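Local atomic coordinates of Hen1 (Anabaena variabilis, PDB entry 3JWH), a protein that probably methylates the 2'-hydroxyl of the 3'-terminal nucleotide of RNA, its methyltransferase domain binding S-adenosyl-L-homocysteine, the by-product of methyl transfer. Residues N14-N19 / I191-P196; N19-A24 / T202-F207; I68-L73 / E84-I89; V126-A131 / F182-Q187. One frame throughout, in Å; residues are numbered along the deposited sequence.

How the contacts relate
All four contacts pack a helix, or the end of one, against the seven-stranded sheet of the methyltransferase fold or a loop leaving it. Contacts 1 and 2 follow each other along helix 13-27, share N19 and have centres 9 Å apart; I191 of the first touches T202 and M204 of the second. Contact 4 lies 16 Å from contact 2, centre to centre; their neighbouring strands 184-188 and 202-209 pair, and F207 packs on F128 and Y184. Contact 3 sits at the far edge of the sheet, 22 to 26 Å from the other centres. The side chain of R17 in contact 1 is about 6 Å from S-adenosyl-L-homocysteine, and that of A69 in contact 3 about 9 Å.

Contact 1 of 4, residues N14-N19 / I191-P196; sequences NQQRMN and IGEADP
Q16 lays its side chain over the backbone and the outer methyl of I191, where helix 13-27 meets the loop that follows strand 184-188. CG of Q16 lies anti to the carbonyl carbon (chi1 -89°) and the chain beyond it is extended, which carries the amide past I191 to G192 and E193. At the root of this chain, Q16 CB is 3.9 Å from I191 CD1; at its end NE2 comes within 3.5 Å of G192 CA. NE2 also lies 3.4 Å from I191 O, but the angle is too poor for a hydrogen bond. Q16 OE1 and E193 OE2, two acceptors, merely pass at 3.6 Å, the side chains crossing at about a right angle with amide and carboxylate planes 53° apart. Were Q16 a serine, the backbone of I191 and G192 would probably lose its cover and the loop have less of the helix to lie against. In this Rossmann-like methyltransferase fold the helix precedes the first strand, and the loop joins the last two strands of the sheet. I191 CD1 also reaches the helix backbone, 4.0 Å from R17 N. R17 NH1 donates a straight bond to a lone pair of OD1 of N14, a turn earlier in the helix (3.1 Å, 179°), with the acceptor in the guanidinium plane. R17 NE makes a salt bridge with E110, a residue of the S-adenosyl-L-homocysteine pocket.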
loop_
_atom_site.group_PDB
_atom_site.type_symbol
_atom_site.label_atom_id
_atom_site.label_comp_id
_atom_site.label_asym_id
_atom_site.label_seq_id
_atom_site.Cartn_x
_atom_site.Cartn_y
_atom_site.Cartn_z
ATOM N N ASN A 14 10.917 -8.830 -0.426
ATOM C CA ASN A 14 10.436 -7.581 0.157
ATOM C C ASN A 14 11.000 -6.390 -0.586
ATOM O O ASN A 14 10.294 -5.417 -0.857
ATOM C CB ASN A 14 10.838 -7.479 1.624
ATOM C CG ASN A 14 10.295 -8.611 2.445
ATOM O OD1 ASN A 14 9.120 -8.961 2.334
ATOM N ND2 ASN A 14 11.144 -9.196 3.288
ATOM N N GLN A 15 12.288 -6.466 -0.901
ATOM C CA GLN A 15 12.939 -5.388 -1.622
ATOM C C GLN A 15 12.327 -5.299 -3.009
ATOM O O GLN A 15 12.287 -4.231 -3.613
ATOM C CB GLN A 15 14.444 -5.639 -1.727
ATOM C CG GLN A 15 15.200 -4.548 -2.473
ATOM C CD GLN A 15 15.056 -3.185 -1.816
ATOM O OE1 GLN A 15 15.340 -3.023 -0.629
ATOM N NE2 GLN A 15 14.617 -2.200 -2.587
ATOM N N GLN A 16 11.851 -6.425 -3.521
ATOM C CA GLN A 16 11.230 -6.412 -4.835
ATOM C C GLN A 16 9.895 -5.704 -4.752
ATOM O O GLN A 16 9.510 -4.974 -5.661
ATOM C CB GLN A 16 11.013 -7.827 -5.351
ATOM C CG GLN A 16 12.182 -8.371 -6.127
ATOM C CD GLN A 16 11.830 -9.644 -6.861
ATOM O OE1 GLN A 16 12.642 -10.181 -7.608
ATOM N NE2 GLN A 16 10.610 -10.133 -6.652
ATOM N N ARG A 17 9.187 -5.937 -3.655
ATOM C CA ARG A 17 7.892 -5.315 -3.460
ATOM C C ARG A 17 8.067 -3.809 -3.342
ATOM O O ARG A 17 7.428 -3.046 -4.061
ATOM C CB ARG A 17 7.209 -5.869 -2.209
ATOM C CG ARG A 17 5.713 -5.586 -2.185
ATOM C CD ARG A 17 5.019 -6.203 -0.986
ATOM N NE ARG A 17 5.211 -7.645 -0.910
ATOM C CZ ARG A 17 6.139 -8.238 -0.167
ATOM N NH1 ARG A 17 6.962 -7.511 0.575
ATOM N NH2 ARG A 17 6.250 -9.560 -0.173
ATOM N N MET A 18 8.954 -3.383 -2.449
ATOM C CA MET A 18 9.186 -1.963 -2.271
ATOM C C MET A 18 9.568 -1.258 -3.568
ATOM O O MET A 18 9.028 -0.192 -3.879
ATOM C CB MET A 18 10.253 -1.724 -1.209
ATOM C CG MET A 18 9.744 -0.882 -0.044
ATOM S SD MET A 18 8.512 -1.733 0.947
ATOM C CE MET A 18 9.583 -2.564 2.101
ATOM N N ASN A 19 10.491 -1.843 -4.326
ATOM C CA ASN A 19 10.907 -1.245 -5.599
ATOM C C ASN A 19 9.706 -1.137 -6.527
ATOM O O ASN A 19 9.540 -0.154 -7.250
ATOM C CB ASN A 19 11.976 -2.111 -6.276
ATOM C CG ASN A 19 13.355 -1.931 -5.663
ATOM O OD1 ASN A 19 13.972 -0.872 -5.796
ATOM N ND2 ASN A 19 13.844 -2.968 -4.990
ATOM N N ILE A 191 4.905 -8.435 -9.164
ATOM C CA ILE A 191 6.254 -7.962 -8.903
ATOM C C ILE A 191 7.279 -9.085 -8.775
ATOM O O ILE A 191 8.466 -8.875 -9.025
ATOM C CB ILE A 191 6.291 -7.055 -7.641
ATOM C CG1 ILE A 191 6.014 -7.864 -6.377
ATOM C CG2 ILE A 191 5.257 -5.944 -7.780
ATOM C CD1 ILE A 191 7.231 -8.596 -5.826
ATOM N N GLY A 192 6.823 -10.276 -8.395
ATOM C CA GLY A 192 7.735 -11.400 -8.259
ATOM C C GLY A 192 8.304 -11.911 -9.578
ATOM O O GLY A 192 8.846 -11.144 -10.379
ATOM N N GLU A 193 8.189 -13.216 -9.808
ATOM C CA GLU A 193 8.695 -13.825 -11.035
ATOM C C GLU A 193 7.763 -14.909 -11.557
ATOM O O GLU A 193 7.472 -15.878 -10.855
ATOM C CB GLU A 193 10.086 -14.408 -10.790
ATOM C CG GLU A 193 11.155 -13.348 -10.613
ATOM C CD GLU A 193 12.458 -13.912 -10.089
ATOM O OE1 GLU A 193 13.010 -14.841 -10.722
ATOM O OE2 GLU A 193 12.930 -13.422 -9.039
ATOM N N ALA A 194 7.300 -14.732 -12.792
ATOM C CA ALA A 194 6.389 -15.678 -13.429
ATOM C C ALA A 194 6.813 -17.122 -13.184
ATOM O O ALA A 194 7.998 -17.451 -13.261
ATOM C CB ALA A 194 6.314 -15.402 -14.926
ATOM N N ASP A 195 5.840 -17.980 -12.896
ATOM C CA ASP A 195 6.117 -19.386 -12.634
ATOM C C ASP A 195 6.702 -20.132 -13.840
ATOM O O ASP A 195 7.672 -20.876 -13.686
ATOM C CB ASP A 195 4.851 -20.094 -12.151
ATOM C CG ASP A 195 5.126 -21.501 -11.666
ATOM O OD1 ASP A 195 4.161 -22.272 -11.489
ATOM O OD2 ASP A 195 6.310 -21.833 -11.453
ATOM N N PRO A 196 6.136 -19.947 -15.054
ATOM C CA PRO A 196 4.998 -19.110 -15.443
ATOM C C PRO A 196 3.688 -19.895 -15.544
ATOM O O PRO A 196 3.074 -19.963 -16.610
ATOM C CB PRO A 196 5.438 -18.560 -16.790
ATOM C CG PRO A 196 6.068 -19.763 -17.405
ATOM C CD PRO A 196 6.882 -20.372 -16.257
#

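Contact 2 of 4, residues N19-A24 / T202-F207; sequences NGVVAA and TQMAVF
M204 reaches from strand 202-209 to helix 13-27 and rests its thioether end against G20 and A24, one helical turn apart. With chi1 at 177° and chi2 also near extended, the chain runs straight out from the strand; the bend comes at chi3, 97°, and swings CE toward A24. There CE lies 3.6 Å from G20 O and 3.9 Å from A24 CB. The sulfur lies nearer the start of the helix, with M204 SD 4.4 Å from V21 CG2. G20 has no side chain, and its backbone meets the thioether directly, M204 SD being 4.0 Å from G20 O. Two residues further along the strand, on the same face, V206 turns CG2 to the helix, 4.1 Å from A24 CB; that methyl is anti to the carbonyl carbon, whereas CG1 is anti to the backbone N. A24 CB thus meets both strand side chains. With alanine at the strand position of M204, a gap is likely to open beside G20, V206 being left as the main support of A24 from the strand. The short helix and strand axes run 10.5 Å apart and nearly parallel, at 13°. This is the apolar packing of a helix on one face of the central sheet in a Rossmann-like, class I methyltransferase fold, here onto a strand antiparallel to its neighbours.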
loop_
_atom_site.group_PDB
_atom_site.type_symbol
_atom_site.label_atom_id
_atom_site.label_comp_id
_atom_site.label_asym_id
_atom_site.label_seq_id
_atom_site.Cartn_x
_atom_site.Cartn_y
_atom_site.Cartn_z
ATOM N N ASN A 19 10.491 -1.843 -4.326
ATOM C CA ASN A 19 10.907 -1.245 -5.599
ATOM C C ASN A 19 9.706 -1.137 -6.527
ATOM O O ASN A 19 9.540 -0.154 -7.250
ATOM C CB ASN A 19 11.976 -2.111 -6.276
ATOM C CG ASN A 19 13.355 -1.931 -5.663
ATOM O OD1 ASN A 19 13.972 -0.872 -5.796
ATOM N ND2 ASN A 19 13.844 -2.968 -4.990
ATOM N N GLY A 20 8.878 -2.171 -6.508
ATOM C CA GLY A 20 7.696 -2.172 -7.349
ATOM C C GLY A 20 6.722 -1.072 -6.976
ATOM O O GLY A 20 6.110 -0.472 -7.849
ATOM N N VAL A 21 6.573 -0.812 -5.680
ATOM C CA VAL A 21 5.655 0.224 -5.205
ATOM C C VAL A 21 6.220 1.613 -5.501
ATOM O O VAL A 21 5.520 2.476 -6.030
ATOM C CB VAL A 21 5.397 0.092 -3.683
ATOM C CG1 VAL A 21 4.518 1.222 -3.206
ATOM C CG2 VAL A 21 4.740 -1.234 -3.378
ATOM N N VAL A 22 7.495 1.824 -5.179
ATOM C CA VAL A 22 8.117 3.115 -5.432
ATOM C C VAL A 22 8.058 3.451 -6.910
ATOM O O VAL A 22 7.809 4.596 -7.290
ATOM C CB VAL A 22 9.586 3.124 -4.980
ATOM C CG1 VAL A 22 10.239 4.441 -5.341
ATOM C CG2 VAL A 22 9.660 2.891 -3.490
ATOM N N ALA A 23 8.299 2.435 -7.739
ATOM C CA ALA A 23 8.271 2.602 -9.188
ATOM C C ALA A 23 6.875 3.027 -9.655
ATOM O O ALA A 23 6.732 3.916 -10.493
ATOM C CB ALA A 23 8.681 1.293 -9.866
ATOM N N ALA A 24 5.840 2.396 -9.118
ATOM C CA ALA A 24 4.487 2.767 -9.518
ATOM C C ALA A 24 4.143 4.198 -9.079
ATOM O O ALA A 24 3.516 4.943 -9.824
ATOM C CB ALA A 24 3.476 1.775 -8.948
ATOM N N THR A 202 4.026 -12.165 -5.641
ATOM C CA THR A 202 3.332 -10.982 -5.133
ATOM C C THR A 202 2.466 -10.311 -6.203
ATOM O O THR A 202 2.955 -9.937 -7.277
ATOM C CB THR A 202 4.336 -9.917 -4.597
ATOM O OG1 THR A 202 5.100 -10.466 -3.515
ATOM C CG2 THR A 202 3.586 -8.670 -4.103
ATOM N N GLN A 203 1.179 -10.162 -5.905
ATOM C CA GLN A 203 0.250 -9.501 -6.822
ATOM C C GLN A 203 0.158 -8.024 -6.418
ATOM O O GLN A 203 0.139 -7.698 -5.227
ATOM C CB GLN A 203 -1.147 -10.104 -6.715
ATOM C CG GLN A 203 -1.189 -11.581 -6.433
ATOM C CD GLN A 203 -2.597 -12.110 -6.449
ATOM O OE1 GLN A 203 -3.318 -11.935 -7.428
ATOM N NE2 GLN A 203 -3.001 -12.760 -5.373
ATOM N N MET A 204 0.100 -7.139 -7.405
ATOM C CA MET A 204 -0.014 -5.714 -7.137
ATOM C C MET A 204 -1.135 -5.133 -7.989
ATOM O O MET A 204 -1.371 -5.568 -9.114
ATOM C CB MET A 204 1.311 -4.991 -7.438
ATOM C CG MET A 204 1.257 -3.466 -7.247
ATOM S SD MET A 204 2.868 -2.631 -7.139
ATOM C CE MET A 204 3.044 -2.114 -8.770
ATOM N N ALA A 205 -1.861 -4.171 -7.433
ATOM C CA ALA A 205 -2.925 -3.530 -8.175
ATOM C C ALA A 205 -2.713 -2.029 -8.098
ATOM O O ALA A 205 -2.530 -1.471 -7.019
ATOM C CB ALA A 205 -4.267 -3.900 -7.597
ATOM N N VAL A 206 -2.685 -1.387 -9.257
ATOM C CA VAL A 206 -2.525 0.050 -9.313
ATOM C C VAL A 206 -3.858 0.609 -9.813
ATOM O O VAL A 206 -4.211 0.435 -10.979
ATOM C CB VAL A 206 -1.383 0.461 -10.277
ATOM C CG1 VAL A 206 -1.284 1.971 -10.347
ATOM C CG2 VAL A 206 -0.049 -0.108 -9.784
ATOM N N PHE A 207 -4.610 1.239 -8.911
ATOM C CA PHE A 207 -5.893 1.844 -9.248
ATOM C C PHE A 207 -5.674 3.303 -9.590
ATOM O O PHE A 207 -4.994 4.025 -8.860
ATOM C CB PHE A 207 -6.861 1.786 -8.070
ATOM C CG PHE A 207 -7.290 0.409 -7.692
ATOM C CD1 PHE A 207 -8.423 -0.159 -8.261
ATOM C CD2 PHE A 207 -6.615 -0.285 -6.703
ATOM C CE1 PHE A 207 -8.875 -1.383 -7.840
ATOM C CE2 PHE A 207 -7.059 -1.508 -6.276
ATOM C CZ PHE A 207 -8.188 -2.061 -6.837
#

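Contact 3 of 4, residues I68-L73 / E84-I89; sequences IAQERL and ERLQLI
L73 and L86 supply the closest apolar contact between helix 63-73 and strand 86-90: their side chains point at each other tip to tip, with L73 CD1 3.6 Å from L86 CD2 and 4.0 Å from L86 CD1. With chi1 at 176°, L86 carries its isobutyl group straight off the strand toward the helix. The same L73 CD1 touches L88 CD1 at 4.3 Å, and A69 CB meets the other branch, L88 CD2, at 4.4 Å. L86 and L88, two apart in the strand, therefore face the helix together. The axes of the two segments run nearly antiparallel, at 160°, and 10.2 Å apart; the helix follows strand 55-60, so this is part of the beta-alpha-beta crossover to edge strand 86-90 of the Rossmann-like sheet. The mixed contacts come from Q70. Its chain bends at chi2 (52°) and brings the amide across L88 obliquely, so that L88 CD2 lies 3.7 Å from Q70 NE2 and 3.8 Å from Q70 CB. Outside these segments, L88 also touches L44 and L73 touches K45, both on helix 42-49.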
loop_
_atom_site.group_PDB
_atom_site.type_symbol
_atom_site.label_atom_id
_atom_site.label_comp_id
_atom_site.label_asym_id
_atom_site.label_seq_id
_atom_site.Cartn_x
_atom_site.Cartn_y
_atom_site.Cartn_z
ATOM N N ILE A 68 8.125 1.443 16.779
ATOM C CA ILE A 68 9.246 0.830 16.097
ATOM C C ILE A 68 9.538 1.597 14.805
ATOM O O ILE A 68 10.694 1.892 14.509
ATOM C CB ILE A 68 8.951 -0.661 15.819
ATOM C CG1 ILE A 68 8.888 -1.410 17.161
ATOM C CG2 ILE A 68 10.016 -1.255 14.918
ATOM C CD1 ILE A 68 8.459 -2.841 17.059
ATOM N N ALA A 69 8.497 1.944 14.051
ATOM C CA ALA A 69 8.683 2.697 12.810
ATOM C C ALA A 69 9.483 3.977 13.069
ATOM O O ALA A 69 10.452 4.272 12.365
ATOM C CB ALA A 69 7.340 3.046 12.203
ATOM N N GLN A 70 9.064 4.735 14.079
ATOM C CA GLN A 70 9.722 5.982 14.443
ATOM C C GLN A 70 11.183 5.693 14.799
ATOM O O GLN A 70 12.086 6.460 14.473
ATOM C CB GLN A 70 8.992 6.616 15.638
ATOM C CG GLN A 70 9.419 8.027 15.990
ATOM C CD GLN A 70 9.373 8.955 14.794
ATOM O OE1 GLN A 70 10.284 8.953 13.965
ATOM N NE2 GLN A 70 8.304 9.742 14.685
ATOM N N GLU A 71 11.402 4.562 15.454
ATOM C CA GLU A 71 12.732 4.151 15.875
ATOM C C GLU A 71 13.702 3.967 14.710
ATOM O O GLU A 71 14.758 4.595 14.680
ATOM C CB GLU A 71 12.629 2.862 16.684
ATOM C CG GLU A 71 13.908 2.442 17.380
ATOM C CD GLU A 71 13.651 1.346 18.401
ATOM O OE1 GLU A 71 13.021 0.325 18.034
ATOM O OE2 GLU A 71 14.076 1.503 19.569
ATOM N N ARG A 72 13.361 3.121 13.746
ATOM C CA ARG A 72 14.273 2.928 12.628
ATOM C C ARG A 72 14.315 4.133 11.691
ATOM O O ARG A 72 15.353 4.416 11.079
ATOM C CB ARG A 72 13.954 1.636 11.870
ATOM C CG ARG A 72 12.501 1.296 11.701
ATOM C CD ARG A 72 12.360 -0.175 11.307
ATOM N NE ARG A 72 12.940 -0.471 9.997
ATOM C CZ ARG A 72 12.416 -0.092 8.833
ATOM N NH1 ARG A 72 11.289 0.604 8.797
ATOM N NH2 ARG A 72 13.019 -0.414 7.696
ATOM N N LEU A 73 13.208 4.862 11.595
ATOM C CA LEU A 73 13.188 6.035 10.738
ATOM C C LEU A 73 14.193 7.025 11.284
ATOM O O LEU A 73 14.722 7.852 10.547
ATOM C CB LEU A 73 11.796 6.672 10.685
ATOM C CG LEU A 73 10.782 6.030 9.721
ATOM C CD1 LEU A 73 9.391 6.625 9.914
ATOM C CD2 LEU A 73 11.235 6.234 8.296
ATOM N N GLU A 84 10.528 17.200 8.115
ATOM C CA GLU A 84 9.168 17.745 8.208
ATOM C C GLU A 84 8.159 17.103 7.245
ATOM O O GLU A 84 6.965 17.386 7.306
ATOM C CB GLU A 84 9.184 19.254 7.961
ATOM C CG GLU A 84 9.718 20.082 9.120
ATOM C CD GLU A 84 8.938 19.862 10.415
ATOM O OE1 GLU A 84 7.692 20.023 10.413
ATOM O OE2 GLU A 84 9.574 19.533 11.442
ATOM N N ARG A 85 8.643 16.245 6.357
ATOM C CA ARG A 85 7.789 15.561 5.386
ATOM C C ARG A 85 7.063 14.364 6.017
ATOM O O ARG A 85 5.996 13.955 5.555
ATOM C CB ARG A 85 8.641 15.093 4.200
ATOM C CG ARG A 85 9.156 16.229 3.330
ATOM C CD ARG A 85 10.480 15.909 2.628
ATOM N NE ARG A 85 10.417 14.758 1.728
ATOM C CZ ARG A 85 11.127 13.639 1.887
ATOM N NH1 ARG A 85 11.951 13.517 2.917
ATOM N NH2 ARG A 85 11.028 12.649 1.004
ATOM N N LEU A 86 7.646 13.824 7.078
ATOM C CA LEU A 86 7.111 12.661 7.778
ATOM C C LEU A 86 6.028 12.928 8.822
ATOM O O LEU A 86 6.050 13.927 9.518
ATOM C CB LEU A 86 8.251 11.908 8.458
ATOM C CG LEU A 86 7.785 10.724 9.305
ATOM C CD1 LEU A 86 7.232 9.626 8.399
ATOM C CD2 LEU A 86 8.941 10.214 10.144
ATOM N N GLN A 87 5.102 11.991 8.944
ATOM C CA GLN A 87 4.015 12.093 9.902
ATOM C C GLN A 87 3.546 10.672 10.211
ATOM O O GLN A 87 3.316 9.878 9.302
ATOM C CB GLN A 87 2.871 12.915 9.300
ATOM C CG GLN A 87 1.917 13.538 10.291
ATOM C CD GLN A 87 0.681 14.118 9.613
ATOM O OE1 GLN A 87 0.777 14.789 8.577
ATOM N NE2 GLN A 87 -0.483 13.874 10.199
ATOM N N LEU A 88 3.426 10.359 11.497
ATOM C CA LEU A 88 2.979 9.052 11.978
ATOM C C LEU A 88 1.646 9.217 12.709
ATOM O O LEU A 88 1.516 10.054 13.593
ATOM C CB LEU A 88 4.026 8.467 12.923
ATOM C CG LEU A 88 4.892 7.317 12.403
ATOM C CD1 LEU A 88 5.319 7.551 10.979
ATOM C CD2 LEU A 88 6.081 7.164 13.299
ATOM N N ILE A 89 0.664 8.409 12.340
ATOM C CA ILE A 89 -0.661 8.502 12.933
ATOM C C ILE A 89 -1.220 7.154 13.393
ATOM O O ILE A 89 -1.205 6.177 12.636
ATOM C CB ILE A 89 -1.660 9.076 11.913
ATOM C CG1 ILE A 89 -1.295 10.511 11.556
ATOM C CG2 ILE A 89 -3.070 8.985 12.464
ATOM C CD1 ILE A 89 -2.064 11.029 10.355
#

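Contact 4 of 4, residues V126-A131 / F182-Q187; sequences VLFEFA and FAYNVQ
F128 packs its CB over one face of the F182 ring, a CH-pi contact with CB 3.7 Å from the ring centroid and 3.4 Å from F182 CG. A chi1 of -63°, which sets CG opposite the carbonyl carbon, sends the F128 ring past F182 to Y184. The F128 and F182 planes meet obliquely at 31°. At the next step out, CD1 of F128 comes over the face of the Y184 ring, 3.7 Å from Y184 CE1, in an edge-to-face pair with planes at 74°; the far end of the ring continues to F207 on the neighbouring strand, again edge-to-face. This aromatic cluster joins the last turn of helix 117-131, where the helix widens into a pi-type turn, to edge strand 184-188 of the Rossmann-like methyltransferase sheet and to the residue that follows helix 168-181. Y184 OH is held by a hydrogen bond with P133 O. At the outer side of the cluster E129 OE1 approaches the edge of the F182 ring, 3.7 Å from F182 CE1. A water bridges the two backbones, donating to F128 O (2.6 Å) and accepting from the N of A183 (2.9 Å), the residue at the centre of an inverse gamma turn.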
loop_
_atom_site.group_PDB
_atom_site.type_symbol
_atom_site.label_atom_id
_atom_site.label_comp_id
_atom_site.label_asym_id
_atom_site.label_seq_id
_atom_site.Cartn_x
_atom_site.Cartn_y
_atom_site.Cartn_z
ATOM N N VAL A 126 -13.767 3.784 3.068
ATOM C CA VAL A 126 -12.845 4.759 3.612
ATOM C C VAL A 126 -11.805 5.142 2.557
ATOM O O VAL A 126 -11.504 6.319 2.353
ATOM C CB VAL A 126 -12.109 4.193 4.835
ATOM C CG1 VAL A 126 -11.060 5.186 5.324
ATOM C CG2 VAL A 126 -13.108 3.875 5.932
ATOM N N LEU A 127 -11.276 4.136 1.870
ATOM C CA LEU A 127 -10.246 4.353 0.870
ATOM C C LEU A 127 -10.700 4.823 -0.521
ATOM O O LEU A 127 -10.197 5.822 -1.046
ATOM C CB LEU A 127 -9.412 3.069 0.734
ATOM C CG LEU A 127 -8.415 2.943 -0.419
ATOM C CD1 LEU A 127 -7.264 3.925 -0.256
ATOM C CD2 LEU A 127 -7.890 1.515 -0.435
ATOM N N PHE A 128 -11.645 4.114 -1.124
ATOM C CA PHE A 128 -12.084 4.471 -2.467
ATOM C C PHE A 128 -13.233 5.463 -2.583
ATOM O O PHE A 128 -13.562 5.893 -3.681
ATOM C CB PHE A 128 -12.416 3.193 -3.241
ATOM C CG PHE A 128 -11.230 2.284 -3.448
ATOM C CD1 PHE A 128 -10.205 2.644 -4.325
ATOM C CD2 PHE A 128 -11.139 1.070 -2.772
ATOM C CE1 PHE A 128 -9.110 1.805 -4.526
ATOM C CE2 PHE A 128 -10.050 0.228 -2.965
ATOM C CZ PHE A 128 -9.033 0.594 -3.843
ATOM N N GLU A 129 -13.825 5.844 -1.453
ATOM C CA GLU A 129 -14.956 6.774 -1.446
ATOM C C GLU A 129 -14.617 8.019 -0.634
ATOM O O GLU A 129 -14.631 9.138 -1.159
ATOM C CB GLU A 129 -16.184 6.065 -0.861
ATOM C CG GLU A 129 -17.529 6.739 -1.088
ATOM C CD GLU A 129 -18.676 5.897 -0.539
ATOM O OE1 GLU A 129 -18.998 4.858 -1.154
ATOM O OE2 GLU A 129 -19.239 6.258 0.520
ATOM N N PHE A 130 -14.289 7.816 0.640
ATOM C CA PHE A 130 -13.934 8.909 1.532
ATOM C C PHE A 130 -12.652 9.648 1.104
ATOM O O PHE A 130 -12.710 10.795 0.651
ATOM C CB PHE A 130 -13.784 8.372 2.962
ATOM C CG PHE A 130 -13.574 9.440 3.991
ATOM C CD1 PHE A 130 -14.587 10.360 4.271
ATOM C CD2 PHE A 130 -12.366 9.548 4.667
ATOM C CE1 PHE A 130 -14.398 11.376 5.213
ATOM C CE2 PHE A 130 -12.164 10.560 5.612
ATOM C CZ PHE A 130 -13.188 11.477 5.885
ATOM N N ALA A 131 -11.489 9.007 1.259
ATOM C CA ALA A 131 -10.226 9.648 0.885
ATOM C C ALA A 131 -10.207 9.919 -0.616
ATOM O O ALA A 131 -9.976 11.039 -1.064
ATOM C CB ALA A 131 -9.050 8.757 1.279
ATOM N N PHE A 182 -16.572 1.878 -7.393
ATOM C CA PHE A 182 -15.891 3.149 -7.237
ATOM C C PHE A 182 -15.342 3.730 -8.542
ATOM O O PHE A 182 -15.134 3.010 -9.511
ATOM C CB PHE A 182 -14.795 2.957 -6.198
ATOM C CG PHE A 182 -15.309 2.398 -4.904
ATOM C CD1 PHE A 182 -15.998 3.210 -4.005
ATOM C CD2 PHE A 182 -15.155 1.041 -4.604
ATOM C CE1 PHE A 182 -16.524 2.684 -2.834
ATOM C CE2 PHE A 182 -15.678 0.510 -3.437
ATOM C CZ PHE A 182 -16.363 1.326 -2.546
ATOM N N ALA A 183 -15.110 5.040 -8.560
ATOM C CA ALA A 183 -14.618 5.719 -9.764
ATOM C C ALA A 183 -13.140 5.456 -10.072
ATOM O O ALA A 183 -12.335 6.384 -10.161
ATOM C CB ALA A 183 -14.881 7.243 -9.655
ATOM N N TYR A 184 -12.787 4.189 -10.238
ATOM C CA TYR A 184 -11.404 3.827 -10.532
ATOM C C TYR A 184 -11.302 2.780 -11.624
ATOM O O TYR A 184 -12.251 2.057 -11.902
ATOM C CB TYR A 184 -10.702 3.243 -9.294
ATOM C CG TYR A 184 -10.405 4.229 -8.208
ATOM C CD1 TYR A 184 -11.401 4.638 -7.319
ATOM C CD2 TYR A 184 -9.136 4.795 -8.090
ATOM C CE1 TYR A 184 -11.138 5.590 -6.344
ATOM C CE2 TYR A 184 -8.872 5.746 -7.119
ATOM C CZ TYR A 184 -9.874 6.142 -6.248
ATOM O OH TYR A 184 -9.606 7.094 -5.276
ATOM N N ASN A 185 -10.125 2.717 -12.228
ATOM C CA ASN A 185 -9.816 1.717 -13.229
ATOM C C ASN A 185 -8.557 1.061 -12.639
ATOM O O ASN A 185 -7.785 1.701 -11.908
ATOM C CB ASN A 185 -9.571 2.368 -14.585
ATOM C CG ASN A 185 -10.845 2.934 -15.191
ATOM O OD1 ASN A 185 -10.839 4.017 -15.766
ATOM N ND2 ASN A 185 -11.946 2.205 -15.065
ATOM N N VAL A 186 -8.367 -0.221 -12.913
ATOM C CA VAL A 186 -7.249 -0.940 -12.333
ATOM C C VAL A 186 -6.318 -1.595 -13.352
ATOM O O VAL A 186 -6.742 -1.987 -14.439
ATOM C CB VAL A 186 -7.794 -2.025 -11.372
ATOM C CG1 VAL A 186 -8.449 -3.149 -12.178
ATOM C CG2 VAL A 186 -6.699 -2.544 -10.473
ATOM N N GLN A 187 -5.046 -1.696 -12.990
ATOM C CA GLN A 187 -4.036 -2.338 -13.824
ATOM C C GLN A 187 -3.287 -3.302 -12.914
ATOM O O GLN A 187 -2.940 -2.956 -11.785
ATOM C CB GLN A 187 -3.048 -1.313 -14.391
ATOM C CG GLN A 187 -3.495 -0.641 -15.677
ATOM C CD GLN A 187 -3.718 -1.637 -16.798
ATOM O OE1 GLN A 187 -2.829 -2.434 -17.124
ATOM N NE2 GLN A 187 -4.908 -1.601 -17.400
HETATM O O HOH W 1 -14.883 6.229 -5.876
#